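Local coordinates for protein phosphorylated carbohydrates phosphatase TM_1254 (Thermotoga maritima msb8, PDB 3KBB) that removes phosphate from phosphorylated sugars such as erythrose 4-phosphate, fructose 6-phosphate and mannose 6-phosphate, using a divalent metal ion, best of all cobalt, at residues R90-F95 / N210-V215; Y182-S187 / E206-V211. One frame throughout, in Å; residues are numbered along the deposited sequence.

Contact 1. Residues R90-F95 / N210-V215; sequences REALEF and NVLKEV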
loop_
_atom_site.group_PDB
_atom_site.type_symbol
_atom_site.label_atom_id
_atom_site.label_comp_id
_atom_site.label_asym_id
_atom_site.label_seq_id
_atom_site.Cartn_x
_atom_site.Cartn_y
_atom_site.Cartn_z
ATOM N N ARG A 90 -4.884 13.490 2.690
ATOM C CA ARG A 90 -4.155 14.731 2.415
ATOM C C ARG A 90 -4.138 15.658 3.634
ATOM O O ARG A 90 -3.085 16.203 3.983
ATOM C CB ARG A 90 -4.690 15.407 1.155
ATOM C CG ARG A 90 -3.865 16.593 0.693
ATOM C CD ARG A 90 -4.455 17.196 -0.570
ATOM N NE ARG A 90 -4.473 16.222 -1.663
ATOM C CZ ARG A 90 -3.445 16.038 -2.499
ATOM N NH1 ARG A 90 -2.325 16.742 -2.363
ATOM N NH2 ARG A 90 -3.537 15.130 -3.451
ATOM N N GLU A 91 -5.279 15.786 4.328
ATOM C CA GLU A 91 -5.408 16.690 5.484
ATOM C C GLU A 91 -4.494 16.205 6.615
ATOM O O GLU A 91 -3.944 16.990 7.398
ATOM C CB GLU A 91 -6.883 16.728 5.960
ATOM C CG GLU A 91 -7.395 18.140 6.294
ATOM C CD GLU A 91 -8.853 18.198 6.819
ATOM O OE1 GLU A 91 -9.723 17.454 6.298
ATOM O OE2 GLU A 91 -9.118 19.027 7.741
ATOM N N ALA A 92 -4.368 14.886 6.719
ATOM C CA ALA A 92 -3.518 14.270 7.710
ATOM C C ALA A 92 -2.060 14.551 7.404
ATOM O O ALA A 92 -1.309 14.902 8.309
ATOM C CB ALA A 92 -3.765 12.776 7.749
ATOM N N LEU A 93 -1.660 14.414 6.135
ATOM C CA LEU A 93 -0.269 14.731 5.750
ATOM C C LEU A 93 0.028 16.219 5.974
ATOM O O LEU A 93 1.084 16.589 6.523
ATOM C CB LEU A 93 -0.003 14.355 4.291
ATOM C CG LEU A 93 -0.194 12.872 3.922
ATOM C CD1 LEU A 93 0.081 12.705 2.437
ATOM C CD2 LEU A 93 0.767 12.062 4.722
ATOM N N GLU A 94 -0.920 17.055 5.554
ATOM C CA GLU A 94 -0.798 18.506 5.802
ATOM C C GLU A 94 -0.649 18.810 7.299
ATOM O O GLU A 94 0.169 19.643 7.695
ATOM C CB GLU A 94 -1.995 19.228 5.190
ATOM C CG GLU A 94 -1.949 19.322 3.689
ATOM C CD GLU A 94 -3.229 19.883 3.111
ATOM O OE1 GLU A 94 -4.244 19.958 3.858
ATOM O OE2 GLU A 94 -3.235 20.224 1.903
ATOM N N PHE A 95 -1.417 18.121 8.143
ATOM C CA PHE A 95 -1.325 18.347 9.572
ATOM C C PHE A 95 0.055 18.013 10.155
ATOM O O PHE A 95 0.614 18.800 10.941
ATOM C CB PHE A 95 -2.456 17.595 10.333
ATOM C CG PHE A 95 -2.441 17.837 11.819
ATOM C CD1 PHE A 95 -2.871 19.066 12.345
ATOM C CD2 PHE A 95 -1.985 16.854 12.694
ATOM C CE1 PHE A 95 -2.842 19.280 13.736
ATOM C CE2 PHE A 95 -1.954 17.044 14.065
ATOM C CZ PHE A 95 -2.388 18.293 14.591
ATOM N N ASN A 210 -7.777 12.872 13.097
ATOM C CA ASN A 210 -8.066 12.993 14.519
ATOM C C ASN A 210 -7.121 12.202 15.429
ATOM O O ASN A 210 -6.766 12.662 16.530
ATOM C CB ASN A 210 -9.549 12.689 14.814
ATOM C CG ASN A 210 -10.490 13.749 14.251
ATOM O OD1 ASN A 210 -10.098 14.896 14.008
ATOM N ND2 ASN A 210 -11.745 13.366 14.047
ATOM N N VAL A 211 -6.660 11.035 14.973
ATOM C CA VAL A 211 -5.582 10.374 15.708
ATOM C C VAL A 211 -4.360 11.296 15.852
ATOM O O VAL A 211 -3.794 11.422 16.934
ATOM C CB VAL A 211 -5.171 9.033 15.067
ATOM C CG1 VAL A 211 -3.912 8.495 15.758
ATOM C CG2 VAL A 211 -6.321 8.041 15.195
ATOM N N LEU A 212 -3.941 11.923 14.759
ATOM C CA LEU A 212 -2.744 12.770 14.824
ATOM C C LEU A 212 -2.965 13.958 15.763
ATOM O O LEU A 212 -2.062 14.314 16.505
ATOM C CB LEU A 212 -2.307 13.246 13.438
ATOM C CG LEU A 212 -1.911 12.033 12.576
ATOM C CD1 LEU A 212 -1.715 12.500 11.138
ATOM C CD2 LEU A 212 -0.695 11.358 13.140
ATOM N N LYS A 213 -4.169 14.546 15.721
ATOM C CA LYS A 213 -4.484 15.694 16.601
ATOM C C LYS A 213 -4.394 15.254 18.083
ATOM O O LYS A 213 -3.959 16.008 18.965
ATOM C CB LYS A 213 -5.859 16.269 16.238
ATOM C CG LYS A 213 -5.905 16.988 14.919
ATOM C CD LYS A 213 -7.284 17.589 14.691
ATOM C CE LYS A 213 -7.249 18.578 13.541
ATOM N NZ LYS A 213 -8.614 19.110 13.293
ATOM N N GLU A 214 -4.734 13.999 18.351
ATOM C CA GLU A 214 -4.658 13.436 19.682
ATOM C C GLU A 214 -3.209 13.205 20.130
ATOM O O GLU A 214 -2.850 13.551 21.266
ATOM C CB GLU A 214 -5.453 12.117 19.734
ATOM C CG GLU A 214 -5.396 11.358 21.100
ATOM C CD GLU A 214 -5.702 9.848 20.967
ATOM O OE1 GLU A 214 -6.068 9.382 19.848
ATOM O OE2 GLU A 214 -5.560 9.131 21.994
ATOM N N VAL A 215 -2.361 12.630 19.250
ATOM C CA VAL A 215 -1.040 12.139 19.682
ATOM C C VAL A 215 0.181 13.041 19.407
ATOM O O VAL A 215 1.248 12.856 20.030
ATOM C CB VAL A 215 -0.733 10.678 19.150
ATOM C CG1 VAL A 215 -1.831 9.726 19.561
ATOM C CG2 VAL A 215 -0.540 10.657 17.642
HETATM O O HOH W 1 -8.969 19.965 10.551
#
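Lys213 NZ donates to a water at 2.9 Å, and the same water donates to Glu91 OE2 at 3.0 Å. The link is therefore indirect: NZ and OE2 stand 5.6 Å apart, too far for a direct salt bridge, although the opposite charges probably still attract. Beneath this bridge the contact is apolar. The CG methylene of Lys213 lies over one face of the Phe95 ring, 4.0 Å from the centroid and 21° off the ring normal, a CH-pi contact displaced toward the rim at CZ and CE1. The ring reaches across because its CG stands anti to the backbone N (chi1 -178°). Its CD2 meets Leu212 CB at 3.7 Å, while the carbonyl O of Leu212 faces the rim of the ring, roughly level with it, 3.7 Å from CE2. Leu212 also extends CD1 to the side chain of Ala92, 4.0 Å from its CB. The segment axes approach to 9.9 Å with their N-to-C directions 22° apart, a near-parallel pairing of helices 89-98 and 208-215. Such side-by-side helices against a parallel sheet are characteristic of the Rossmann-like core domain of HAD hydrolases.

Contact 2. Residues Y182-S187 / E206-V211; sequences YGVVHS and EEILNV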
loop_
_atom_site.group_PDB
_atom_site.type_symbol
_atom_site.label_atom_id
_atom_site.label_comp_id
_atom_site.label_asym_id
_atom_site.label_seq_id
_atom_site.Cartn_x
_atom_site.Cartn_y
_atom_site.Cartn_z
ATOM N N TYR A 182 -0.836 2.058 14.149
ATOM C CA TYR A 182 -2.279 2.049 13.954
ATOM C C TYR A 182 -2.581 1.180 12.748
ATOM O O TYR A 182 -1.882 1.258 11.720
ATOM C CB TYR A 182 -2.813 3.463 13.722
ATOM C CG TYR A 182 -2.805 4.276 15.000
ATOM C CD1 TYR A 182 -3.951 4.352 15.809
ATOM C CD2 TYR A 182 -1.642 4.899 15.442
ATOM C CE1 TYR A 182 -3.927 5.062 17.006
ATOM C CE2 TYR A 182 -1.598 5.624 16.623
ATOM C CZ TYR A 182 -2.737 5.691 17.426
ATOM O OH TYR A 182 -2.743 6.402 18.608
ATOM N N GLY A 183 -3.604 0.342 12.857
ATOM C CA GLY A 183 -4.006 -0.470 11.733
ATOM C C GLY A 183 -5.102 0.222 10.947
ATOM O O GLY A 183 -6.166 0.543 11.480
ATOM N N VAL A 184 -4.853 0.439 9.661
ATOM C CA VAL A 184 -5.789 1.160 8.793
ATOM C C VAL A 184 -6.688 0.178 8.068
ATOM O O VAL A 184 -6.195 -0.745 7.421
ATOM C CB VAL A 184 -5.019 2.053 7.749
ATOM C CG1 VAL A 184 -6.054 2.752 6.824
ATOM C CG2 VAL A 184 -4.230 3.089 8.514
ATOM N N VAL A 185 -8.005 0.360 8.208
ATOM C CA VAL A 185 -8.950 -0.642 7.715
ATOM C C VAL A 185 -9.921 -0.009 6.749
ATOM O O VAL A 185 -10.077 1.206 6.712
ATOM C CB VAL A 185 -9.740 -1.276 8.900
ATOM C CG1 VAL A 185 -8.833 -2.088 9.771
ATOM C CG2 VAL A 185 -10.422 -0.210 9.693
ATOM N N HIS A 186 -10.623 -0.851 5.996
ATOM C CA HIS A 186 -11.406 -0.351 4.891
ATOM C C HIS A 186 -12.857 -0.746 4.850
ATOM O O HIS A 186 -13.592 -0.262 3.984
ATOM C CB HIS A 186 -10.718 -0.788 3.610
ATOM C CG HIS A 186 -9.297 -0.340 3.561
ATOM N ND1 HIS A 186 -8.951 0.992 3.440
ATOM C CD2 HIS A 186 -8.138 -1.026 3.689
ATOM C CE1 HIS A 186 -7.636 1.104 3.470
ATOM N NE2 HIS A 186 -7.118 -0.106 3.628
ATOM N N SER A 187 -13.275 -1.584 5.789
ATOM C CA SER A 187 -14.604 -2.183 5.704
ATOM C C SER A 187 -15.251 -2.262 7.066
ATOM O O SER A 187 -14.710 -1.751 8.046
ATOM C CB SER A 187 -14.510 -3.565 5.060
ATOM O OG SER A 187 -14.086 -4.543 6.001
ATOM N N GLU A 206 -10.061 8.164 6.892
ATOM C CA GLU A 206 -10.699 9.419 7.339
ATOM C C GLU A 206 -10.484 9.723 8.799
ATOM O O GLU A 206 -10.677 10.853 9.200
ATOM C CB GLU A 206 -12.236 9.383 7.171
ATOM C CG GLU A 206 -12.725 8.821 5.892
ATOM C CD GLU A 206 -12.908 7.328 5.991
ATOM O OE1 GLU A 206 -13.916 6.885 6.593
ATOM O OE2 GLU A 206 -12.056 6.605 5.453
ATOM N N GLU A 207 -10.150 8.715 9.608
ATOM C CA GLU A 207 -9.985 8.927 11.056
ATOM C C GLU A 207 -8.542 9.242 11.450
ATOM O O GLU A 207 -8.248 9.525 12.609
ATOM C CB GLU A 207 -10.497 7.712 11.848
ATOM C CG GLU A 207 -12.045 7.574 11.829
ATOM C CD GLU A 207 -12.565 6.148 12.071
ATOM O OE1 GLU A 207 -11.788 5.230 12.459
ATOM O OE2 GLU A 207 -13.795 5.946 11.846
ATOM N N ILE A 208 -7.634 9.178 10.480
ATOM C CA ILE A 208 -6.200 9.328 10.792
ATOM C C ILE A 208 -5.918 10.750 11.309
ATOM O O ILE A 208 -5.168 10.938 12.265
ATOM C CB ILE A 208 -5.355 9.002 9.558
ATOM C CG1 ILE A 208 -5.427 7.476 9.264
ATOM C CG2 ILE A 208 -3.895 9.475 9.755
ATOM C CD1 ILE A 208 -4.738 7.045 7.948
ATOM N N LEU A 209 -6.546 11.736 10.685
ATOM C CA LEU A 209 -6.345 13.125 11.116
ATOM C C LEU A 209 -6.623 13.330 12.608
ATOM O O LEU A 209 -5.803 13.870 13.320
ATOM C CB LEU A 209 -7.177 14.070 10.246
ATOM C CG LEU A 209 -7.140 15.546 10.693
ATOM C CD1 LEU A 209 -5.750 16.169 10.689
ATOM C CD2 LEU A 209 -8.039 16.299 9.785
ATOM N N ASN A 210 -7.777 12.872 13.097
ATOM C CA ASN A 210 -8.066 12.993 14.519
ATOM C C ASN A 210 -7.121 12.202 15.429
ATOM O O ASN A 210 -6.766 12.662 16.530
ATOM C CB ASN A 210 -9.549 12.689 14.814
ATOM C CG ASN A 210 -10.490 13.749 14.251
ATOM O OD1 ASN A 210 -10.098 14.896 14.008
ATOM N ND2 ASN A 210 -11.745 13.366 14.047
ATOM N N VAL A 211 -6.660 11.035 14.973
ATOM C CA VAL A 211 -5.582 10.374 15.708
ATOM C C VAL A 211 -4.360 11.296 15.852
ATOM O O VAL A 211 -3.794 11.422 16.934
ATOM C CB VAL A 211 -5.171 9.033 15.067
ATOM C CG1 VAL A 211 -3.912 8.495 15.758
ATOM C CG2 VAL A 211 -6.321 8.041 15.195
#
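Tyr182, on strand 181-184, meets Val211 through one face of its ring. The CG1 methyl of Val211 lies 3.7 Å from the ring centroid and 22° off the normal, which defines a CH-pi contact. It is offset toward the hydroxyl-bearing rim: the nearest ring atom is CZ, 3.5 Å from Val211 CG1, and OH is 3.7 Å from that same methyl. The two side chains run in opposing senses, and the chi1 of 172° that sets Val211 CG1 anti to its own backbone N puts this branch, rather than CG2, against the ring. With an alanine in place of Tyr182 the ring is gone, which is likely to leave Val211 CG1 without its aromatic platform and to open a gap between strand and helix. Two residues on, Val184 presents CG2 to CD1 of Ile208 at 4.0 Å, the two side chains lying roughly perpendicular to one another. The chi2 of 174° extends the Ile208 chain, so that CD1 is the atom that meets Val184. The side chain of Val184 is also about 7 Å from that of Asp7, the nucleophile by similarity, so this end of the packing borders the probable catalytic centre. Strand 181-184 lies between strands 160-164 and 201-203, with backbone hydrogen bonds to both. Phe163 of strand 160-164 touches Tyr182, Val184, Ile208 and Val211, joining both pairs, and beyond Ile208 the layer continues to Ala92 on helix 89-98.

How the contacts relate
Helix 208-215, the last of the chain, is common to both contacts, which share Asn210 and Val211 and have centres about 10 Å apart. Contact 1 joins it to a neighbouring helix, 89-98, and contact 2 to the sheet strand 181-184. Along the chain, 90-95 comes first, then 182-187, and both contacts end on the C-terminal helix. They also touch directly: Phe95 CB packs on Leu209 CD1 at 3.6 Å, and Val215 CG1 on Tyr182 OH at 3.6 Å. Contact 2 is buried, whereas contact 1 is only partly so. Together they describe how the last helix of the phosphatase packs, beside helix 89-98 through one set of side chains and against the parallel sheet through another.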